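PDB 3F4W: putative hexulose 6 phosphate synthase from Salmonella typhimurium, which is of unknown function but folds as a TIM barrel, like the enzymes of its family. Local coordinates for residues Val120-His134 and Met153-Gly166. Sequence-based numbering, arbitrary orientation.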
ATOM      1  N   VAL A 120      -9.850  16.702  -4.664  1.00 11.91           N
ATOM      2  CA  VAL A 120     -10.676  16.296  -5.796  1.00 13.79           C
ATOM      3  C   VAL A 120     -10.454  17.206  -7.000  1.00 14.81           C
ATOM      4  O   VAL A 120     -10.309  16.730  -8.125  1.00 15.28           O
ATOM      5  CB  VAL A 120     -12.170  16.269  -5.429  1.00 15.32           C
ATOM      6  CG1 VAL A 120     -13.016  16.020  -6.666  1.00 18.92           C
ATOM      7  CG2 VAL A 120     -12.434  15.197  -4.380  1.00 15.22           C
ATOM      8  N   ARG A 121     -10.411  18.513  -6.767  1.00 16.57           N
ATOM      9  CA  ARG A 121     -10.194  19.457  -7.859  1.00 19.10           C
ATOM     10  C   ARG A 121      -8.855  19.174  -8.519  1.00 19.99           C
ATOM     11  O   ARG A 121      -8.740  19.134  -9.743  1.00 20.20           O
ATOM     12  CB  ARG A 121     -10.204  20.904  -7.356  1.00 21.90           C
ATOM     13  CG  ARG A 121     -11.468  21.344  -6.641  1.00 23.36           C
ATOM     14  CD  ARG A 121     -11.364  22.815  -6.224  1.00 24.41           C
ATOM     15  NE  ARG A 121     -12.313  23.151  -5.168  1.00 29.21           N
ATOM     16  CZ  ARG A 121     -11.969  23.437  -3.916  1.00 30.68           C
ATOM     17  NH1 ARG A 121     -10.693  23.447  -3.558  1.00 28.84           N
ATOM     18  NH2 ARG A 121     -12.901  23.725  -3.023  1.00 37.06           N
ATOM     19  N   LEU A 122      -7.841  18.976  -7.687  1.00 18.19           N
ATOM     20  CA  LEU A 122      -6.487  18.746  -8.159  1.00 21.38           C
ATOM     21  C   LEU A 122      -6.402  17.463  -8.983  1.00 18.21           C
ATOM     22  O   LEU A 122      -5.795  17.440 -10.052  1.00 19.51           O
ATOM     23  CB  LEU A 122      -5.533  18.682  -6.966  1.00 20.98           C
ATOM     24  CG  LEU A 122      -4.034  18.774  -7.235  1.00 26.18           C
ATOM     25  CD1 LEU A 122      -3.284  19.119  -5.956  1.00 32.42           C
ATOM     26  CD2 LEU A 122      -3.540  17.472  -7.799  1.00 29.11           C
ATOM     27  N   LEU A 123      -7.015  16.397  -8.480  1.00 14.69           N
ATOM     28  CA  LEU A 123      -6.899  15.087  -9.112  1.00 16.37           C
ATOM     29  C   LEU A 123      -7.653  15.009 -10.431  1.00 16.55           C
ATOM     30  O   LEU A 123      -7.173  14.416 -11.400  1.00 16.53           O
ATOM     31  CB  LEU A 123      -7.375  13.987  -8.164  1.00 16.69           C
ATOM     32  CG  LEU A 123      -6.556  13.878  -6.878  1.00 19.55           C
ATOM     33  CD1 LEU A 123      -7.111  12.784  -5.981  1.00 18.70           C
ATOM     34  CD2 LEU A 123      -5.081  13.641  -7.195  1.00 20.69           C
ATOM     35  N   GLU A 124      -8.835  15.610 -10.471  1.00 17.62           N
ATOM     36  CA  GLU A 124      -9.627  15.612 -11.692  1.00 14.88           C
ATOM     37  C   GLU A 124      -8.924  16.374 -12.809  1.00 18.94           C
ATOM     38  O   GLU A 124      -8.903  15.929 -13.955  1.00 18.11           O
ATOM     39  CB  GLU A 124     -11.016  16.197 -11.441  1.00 19.21           C
ATOM     40  CG  GLU A 124     -11.951  15.242 -10.719  1.00 20.22           C
ATOM     41  CD  GLU A 124     -13.409  15.586 -10.936  1.00 23.70           C
ATOM     42  OE1 GLU A 124     -14.043  14.968 -11.821  1.00 23.21           O
ATOM     43  OE2 GLU A 124     -13.918  16.482 -10.232  1.00 23.35           O
ATOM     44  N   GLU A 125      -8.346  17.522 -12.477  1.00 25.16           N
ATOM     45  CA  GLU A 125      -7.650  18.305 -13.488  1.00 31.26           C
ATOM     46  C   GLU A 125      -6.342  17.624 -13.887  1.00 28.21           C
ATOM     47  O   GLU A 125      -5.750  17.946 -14.917  1.00 30.27           O
ATOM     48  CB  GLU A 125      -7.417  19.742 -13.012  1.00 32.68           C
ATOM     49  CG  GLU A 125      -6.463  19.872 -11.848  1.00 40.25           C
ATOM     50  CD  GLU A 125      -6.380  21.298 -11.320  1.00 48.56           C
ATOM     51  OE1 GLU A 125      -7.441  21.956 -11.213  1.00 50.24           O
ATOM     52  OE2 GLU A 125      -5.256  21.757 -11.012  1.00 51.61           O
ATOM     53  N   ALA A 126      -5.908  16.663 -13.075  1.00 18.05           N
ATOM     54  CA  ALA A 126      -4.705  15.889 -13.377  1.00 17.58           C
ATOM     55  C   ALA A 126      -5.022  14.650 -14.214  1.00 18.66           C
ATOM     56  O   ALA A 126      -4.115  13.982 -14.712  1.00 18.96           O
ATOM     57  CB  ALA A 126      -3.983  15.495 -12.093  1.00 20.64           C
ATOM     58  N   GLY A 127      -6.309  14.345 -14.364  1.00 18.49           N
ATOM     59  CA  GLY A 127      -6.736  13.265 -15.235  1.00 19.27           C
ATOM     60  C   GLY A 127      -7.495  12.134 -14.563  1.00 18.31           C
ATOM     61  O   GLY A 127      -7.968  11.217 -15.236  1.00 20.69           O
ATOM     62  N   ALA A 128      -7.609  12.183 -13.238  1.00 16.52           N
ATOM     63  CA  ALA A 128      -8.281  11.114 -12.505  1.00 14.29           C
ATOM     64  C   ALA A 128      -9.760  11.036 -12.869  1.00 19.58           C
ATOM     65  O   ALA A 128     -10.480  12.034 -12.833  1.00 19.10           O
ATOM     66  CB  ALA A 128      -8.096  11.278 -11.003  1.00 14.36           C
ATOM     67  N   ASP A 129     -10.196   9.822 -13.186  1.00 21.81           N
ATOM     68  CA  ASP A 129     -11.459   9.560 -13.856  1.00 26.65           C
ATOM     69  C   ASP A 129     -12.450   8.878 -12.919  1.00 25.49           C
ATOM     70  O   ASP A 129     -13.657   8.892 -13.156  1.00 21.00           O
ATOM     71  CB  ASP A 129     -11.181   8.628 -15.039  1.00 28.56           C
ATOM     72  CG  ASP A 129     -12.046   8.928 -16.232  1.00 34.22           C
ATOM     73  OD1 ASP A 129     -13.181   9.407 -16.036  1.00 47.67           O
ATOM     74  OD2 ASP A 129     -11.588   8.686 -17.368  1.00 37.45           O
ATOM     75  N   MET A 130     -11.928   8.262 -11.865  1.00 17.09           N
ATOM     76  CA  MET A 130     -12.748   7.488 -10.945  1.00 19.03           C
ATOM     77  C   MET A 130     -12.180   7.582  -9.541  1.00 17.07           C
ATOM     78  O   MET A 130     -11.007   7.276  -9.318  1.00 18.39           O
ATOM     79  CB  MET A 130     -12.794   6.028 -11.390  1.00 17.66           C
ATOM     80  CG  MET A 130     -13.690   5.136 -10.550  1.00 15.64           C
ATOM     81  SD  MET A 130     -14.089   3.612 -11.429  1.00 21.06           S
ATOM     82  CE  MET A 130     -15.142   2.800 -10.227  1.00 16.74           C
ATOM     83  N   LEU A 131     -13.016   8.000  -8.599  1.00 15.89           N
ATOM     84  CA  LEU A 131     -12.575   8.241  -7.232  1.00 16.26           C
ATOM     85  C   LEU A 131     -13.453   7.460  -6.271  1.00 13.90           C
ATOM     86  O   LEU A 131     -14.661   7.347  -6.474  1.00 16.93           O
ATOM     87  CB  LEU A 131     -12.658   9.733  -6.896  1.00 15.56           C
ATOM     88  CG  LEU A 131     -12.120  10.722  -7.936  1.00 15.53           C
ATOM     89  CD1 LEU A 131     -12.518  12.154  -7.584  1.00 16.75           C
ATOM     90  CD2 LEU A 131     -10.602  10.590  -8.095  1.00 15.11           C
ATOM     91  N   ALA A 132     -12.846   6.935  -5.219  1.00 11.91           N
ATOM     92  CA  ALA A 132     -13.581   6.176  -4.224  1.00 13.16           C
ATOM     93  C   ALA A 132     -13.442   6.868  -2.888  1.00 13.66           C
ATOM     94  O   ALA A 132     -12.327   7.043  -2.398  1.00 14.22           O
ATOM     95  CB  ALA A 132     -13.037   4.757  -4.133  1.00 13.92           C
ATOM     96  N   VAL A 133     -14.557   7.279  -2.297  1.00 14.41           N
ATOM     97  CA  VAL A 133     -14.499   7.743  -0.922  1.00 14.01           C
ATOM     98  C   VAL A 133     -14.463   6.490  -0.065  1.00 15.83           C
ATOM     99  O   VAL A 133     -15.157   5.514  -0.350  1.00 13.83           O
ATOM    100  CB  VAL A 133     -15.688   8.662  -0.529  1.00 18.49           C
ATOM    101  CG1 VAL A 133     -16.371   9.223  -1.768  1.00 19.20           C
ATOM    102  CG2 VAL A 133     -16.674   7.929   0.357  1.00 20.71           C
ATOM    103  N   HIS A 134     -13.632   6.507   0.966  1.00 16.23           N
ATOM    104  CA  HIS A 134     -13.349   5.296   1.716  1.00 14.54           C
ATOM    105  C   HIS A 134     -12.991   5.584   3.166  1.00 16.23           C
ATOM    106  O   HIS A 134     -11.969   6.201   3.455  1.00 14.92           O
ATOM    107  CB  HIS A 134     -12.207   4.534   1.039  1.00 16.54           C
ATOM    108  CG  HIS A 134     -11.997   3.155   1.575  1.00 17.88           C
ATOM    109  ND1 HIS A 134     -10.888   2.399   1.264  1.00 19.49           N
ATOM    110  CD2 HIS A 134     -12.750   2.396   2.406  1.00 16.67           C
ATOM    111  CE1 HIS A 134     -10.971   1.229   1.872  1.00 19.99           C
ATOM    112  NE2 HIS A 134     -12.090   1.203   2.574  1.00 17.13           N
ATOM    113  N   MET A 153     -17.923  14.709  -1.624  1.00 20.26           N
ATOM    114  CA  MET A 153     -17.463  14.244  -2.925  1.00 19.91           C
ATOM    115  C   MET A 153     -18.480  14.552  -4.023  1.00 21.29           C
ATOM    116  O   MET A 153     -18.128  15.082  -5.076  1.00 21.97           O
ATOM    117  CB  MET A 153     -17.164  12.742  -2.891  1.00 19.58           C
ATOM    118  CG  MET A 153     -16.831  12.169  -4.254  1.00 14.67           C
ATOM    119  SD  MET A 153     -15.282  12.817  -4.903  1.00 18.12           S
ATOM    120  CE  MET A 153     -14.103  11.791  -4.024  1.00 16.85           C
ATOM    121  N   LEU A 154     -19.741  14.217  -3.775  1.00 23.20           N
ATOM    122  CA  LEU A 154     -20.791  14.410  -4.773  1.00 23.07           C
ATOM    123  C   LEU A 154     -21.046  15.884  -5.098  1.00 25.73           C
ATOM    124  O   LEU A 154     -21.483  16.219  -6.201  1.00 29.60           O
ATOM    125  CB  LEU A 154     -22.086  13.726  -4.328  1.00 23.52           C
ATOM    126  CG  LEU A 154     -22.015  12.200  -4.302  1.00 26.41           C
ATOM    127  CD1 LEU A 154     -23.294  11.590  -3.746  1.00 23.83           C
ATOM    128  CD2 LEU A 154     -21.719  11.674  -5.697  1.00 25.66           C
ATOM    129  N   LYS A 155     -20.764  16.760  -4.140  1.00 27.05           N
ATOM    130  CA  LYS A 155     -20.938  18.192  -4.352  1.00 28.75           C
ATOM    131  C   LYS A 155     -19.773  18.793  -5.137  1.00 31.35           C
ATOM    132  O   LYS A 155     -19.956  19.729  -5.913  1.00 29.91           O
ATOM    133  CB  LYS A 155     -21.093  18.916  -3.014  1.00 31.55           C
ATOM    134  CG  LYS A 155     -22.258  18.427  -2.173  1.00 29.96           C
ATOM    135  CD  LYS A 155     -22.265  19.094  -0.806  1.00 33.45           C
ATOM    136  CE  LYS A 155     -22.809  20.508  -0.883  1.00 32.90           C
ATOM    137  NZ  LYS A 155     -24.279  20.509  -1.090  1.00 33.66           N
ATOM    138  N   VAL A 156     -18.577  18.244  -4.943  1.00 22.02           N
ATOM    139  CA  VAL A 156     -17.372  18.819  -5.537  1.00 20.41           C
ATOM    140  C   VAL A 156     -16.996  18.202  -6.881  1.00 22.83           C
ATOM    141  O   VAL A 156     -16.501  18.899  -7.764  1.00 21.59           O
ATOM    142  CB  VAL A 156     -16.161  18.716  -4.587  1.00 19.56           C
ATOM    143  CG1 VAL A 156     -14.928  19.323  -5.237  1.00 22.36           C
ATOM    144  CG2 VAL A 156     -16.467  19.399  -3.263  1.00 23.18           C
ATOM    145  N   ARG A 157     -17.220  16.900  -7.039  1.00 24.55           N
ATOM    146  CA  ARG A 157     -16.805  16.216  -8.264  1.00 27.78           C
ATOM    147  C   ARG A 157     -17.464  16.805  -9.510  1.00 31.65           C
ATOM    148  O   ARG A 157     -18.634  17.187  -9.487  1.00 32.54           O
ATOM    149  CB  ARG A 157     -17.054  14.704  -8.169  1.00 26.48           C
ATOM    150  CG  ARG A 157     -18.510  14.281  -8.242  1.00 29.45           C
ATOM    151  CD  ARG A 157     -18.966  14.019  -9.674  1.00 31.15           C
ATOM    152  NE  ARG A 157     -20.402  13.765  -9.728  1.00 33.87           N
ATOM    153  CZ  ARG A 157     -20.946  12.554  -9.766  1.00 33.24           C
ATOM    154  NH1 ARG A 157     -20.172  11.479  -9.774  1.00 27.88           N
ATOM    155  NH2 ARG A 157     -22.262  12.416  -9.806  1.00 40.27           N
ATOM    156  N   ARG A 158     -16.702  16.876 -10.598  1.00 29.33           N
ATOM    157  CA  ARG A 158     -17.211  17.411 -11.858  1.00 33.06           C
ATOM    158  C   ARG A 158     -17.618  16.310 -12.829  1.00 32.58           C
ATOM    159  O   ARG A 158     -18.737  16.304 -13.341  1.00 35.77           O
ATOM    160  CB  ARG A 158     -16.168  18.316 -12.519  1.00 29.49           C
ATOM    161  CG  ARG A 158     -15.918  19.617 -11.781  1.00 36.95           C
ATOM    162  CD  ARG A 158     -14.911  20.476 -12.527  1.00 46.96           C
ATOM    163  NE  ARG A 158     -14.492  21.638 -11.750  1.00 60.71           N
ATOM    164  CZ  ARG A 158     -13.584  22.520 -12.158  1.00 62.82           C
ATOM    165  NH1 ARG A 158     -13.000  22.371 -13.340  1.00 58.57           N
ATOM    166  NH2 ARG A 158     -13.261  23.549 -11.384  1.00 62.35           N
ATOM    167  N   LYS A 159     -16.703  15.380 -13.079  1.00 29.24           N
ATOM    168  CA  LYS A 159     -16.929  14.329 -14.065  1.00 29.98           C
ATOM    169  C   LYS A 159     -16.665  12.937 -13.507  1.00 28.58           C
ATOM    170  O   LYS A 159     -17.222  11.953 -13.993  1.00 27.66           O
ATOM    171  CB  LYS A 159     -16.044  14.552 -15.294  1.00 34.95           C
ATOM    172  CG  LYS A 159     -16.463  15.721 -16.169  1.00 42.81           C
ATOM    173  CD  LYS A 159     -15.611  15.785 -17.429  1.00 58.51           C
ATOM    174  CE  LYS A 159     -16.100  16.866 -18.380  1.00 62.32           C
ATOM    175  NZ  LYS A 159     -15.278  16.925 -19.623  1.00 60.29           N
ATOM    176  N   ALA A 160     -15.816  12.858 -12.487  1.00 16.67           N
ATOM    177  CA  ALA A 160     -15.376  11.574 -11.953  1.00 22.12           C
ATOM    178  C   ALA A 160     -16.520  10.607 -11.647  1.00 17.12           C
ATOM    179  O   ALA A 160     -17.548  10.992 -11.093  1.00 17.34           O
ATOM    180  CB  ALA A 160     -14.512  11.781 -10.710  1.00 20.55           C
ATOM    181  N   ARG A 161     -16.324   9.351 -12.034  1.00 21.38           N
ATOM    182  CA  ARG A 161     -17.153   8.247 -11.571  1.00 20.68           C
ATOM    183  C   ARG A 161     -16.839   8.097 -10.086  1.00 20.76           C
ATOM    184  O   ARG A 161     -15.706   8.343  -9.670  1.00 19.63           O
ATOM    185  CB  ARG A 161     -16.765   6.982 -12.333  1.00 22.44           C
ATOM    186  CG  ARG A 161     -17.723   5.814 -12.210  1.00 30.31           C
ATOM    187  CD  ARG A 161     -17.210   4.611 -13.005  1.00 30.14           C
ATOM    188  NE  ARG A 161     -18.090   3.453 -12.872  1.00 32.18           N
ATOM    189  CZ  ARG A 161     -17.752   2.209 -13.198  1.00 36.11           C
ATOM    190  NH1 ARG A 161     -16.544   1.939 -13.680  1.00 31.29           N
ATOM    191  NH2 ARG A 161     -18.628   1.229 -13.036  1.00 38.36           N
ATOM    192  N   ILE A 162     -17.825   7.715  -9.281  1.00 17.70           N
ATOM    193  CA  ILE A 162     -17.637   7.695  -7.829  1.00 16.38           C
ATOM    194  C   ILE A 162     -17.979   6.350  -7.199  1.00 18.07           C
ATOM    195  O   ILE A 162     -19.031   5.776  -7.471  1.00 17.69           O
ATOM    196  CB  ILE A 162     -18.484   8.778  -7.129  1.00 18.26           C
ATOM    197  CG1 ILE A 162     -18.174  10.165  -7.700  1.00 18.62           C
ATOM    198  CG2 ILE A 162     -18.255   8.747  -5.621  1.00 16.17           C
ATOM    199  CD1 ILE A 162     -16.742  10.617  -7.491  1.00 22.60           C
ATOM    200  N   ALA A 163     -17.082   5.864  -6.344  1.00 17.77           N
ATOM    201  CA  ALA A 163     -17.329   4.664  -5.554  1.00 15.71           C
ATOM    202  C   ALA A 163     -17.346   5.021  -4.072  1.00 12.73           C
ATOM    203  O   ALA A 163     -16.815   6.056  -3.670  1.00 14.09           O
ATOM    204  CB  ALA A 163     -16.266   3.604  -5.839  1.00 16.16           C
ATOM    205  N   VAL A 164     -17.973   4.175  -3.262  1.00 12.15           N
ATOM    206  CA  VAL A 164     -17.995   4.403  -1.822  1.00 15.00           C
ATOM    207  C   VAL A 164     -17.849   3.102  -1.029  1.00 14.63           C
ATOM    208  O   VAL A 164     -18.488   2.092  -1.333  1.00 14.79           O
ATOM    209  CB  VAL A 164     -19.257   5.187  -1.376  1.00 15.88           C
ATOM    210  CG1 VAL A 164     -20.523   4.436  -1.751  1.00 14.88           C
ATOM    211  CG2 VAL A 164     -19.208   5.467   0.119  1.00 15.16           C
ATOM    212  N   ALA A 165     -16.987   3.144  -0.015  1.00 11.99           N
ATOM    213  CA  ALA A 165     -16.719   1.992   0.829  1.00 12.56           C
ATOM    214  C   ALA A 165     -16.576   2.433   2.279  1.00 15.46           C
ATOM    215  O   ALA A 165     -16.067   3.521   2.560  1.00 15.62           O
ATOM    216  CB  ALA A 165     -15.445   1.290   0.373  1.00 12.62           C
ATOM    217  N   GLY A 166     -17.022   1.586   3.197  1.00 11.90           N
ATOM    218  CA  GLY A 166     -16.833   1.850   4.611  1.00 13.34           C
ATOM    219  C   GLY A 166     -17.835   1.135   5.491  1.00 14.96           C
ATOM    220  O   GLY A 166     -18.654   1.769   6.151  1.00 15.96           O
TER
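Glu124 OE1 accepts two backbone N-H groups of the loop 157-160, at 3.0 Å from Lys159 N and 2.8 Å from Ala160 N. The Lys159 bond uses the syn lone pair, whereas Ala160 N meets the same side from 32° out of the carboxylate plane. Glu124 OE2 takes Arg158 N at 2.8 Å, also through its syn lone pair. Three successive amides thus grip one carboxylate, which fixes its rotation and ties helix 116-126 to the loop between helix 147-156 and strand 161-165. The extended Glu124 chain carries the acid across to that loop.

Beside this clamp the two helices meet through apolar groups. Val120 CG2 lies 3.7 Å from Met153 SD. Met153 is bent at chi2 and chi3 (66° and 81°), which brings CE against both Val120 CG2 and Leu131 CB. Val133 CG1 passes alongside the base of Met153, 3.8 Å from its CB. Leu131 CD1 rests on Ala160 CB. These side chains lie between the helices and the sheet, on the face that carries Leu131 and Val133.

Strands 130-134 and 161-165 run parallel, with five backbone bonds alternating from Arg161 N to Asp129 O through Ala165 N to Val133 O. On the sheet face of Met130, Ala132 and His134, the Met130 and Arg161 side chains run side by side. Met130 SD is 3.6 Å from Arg161 CD, and its CE lies over one face of the guanidinium. At the C-terminal end of the strand, His134 CD2 touches Ala165 CB at 3.6 Å. His134 ND1 is bonded to Asp109, and NE2 to a malonate ion, probably from the crystallisation liquor. Helix 147-156 makes the beta-alpha-beta crossover between these consecutive strands of the closed eight-stranded TIM barrel, and Glu124 joins the preceding helix to the loop entering the second strand.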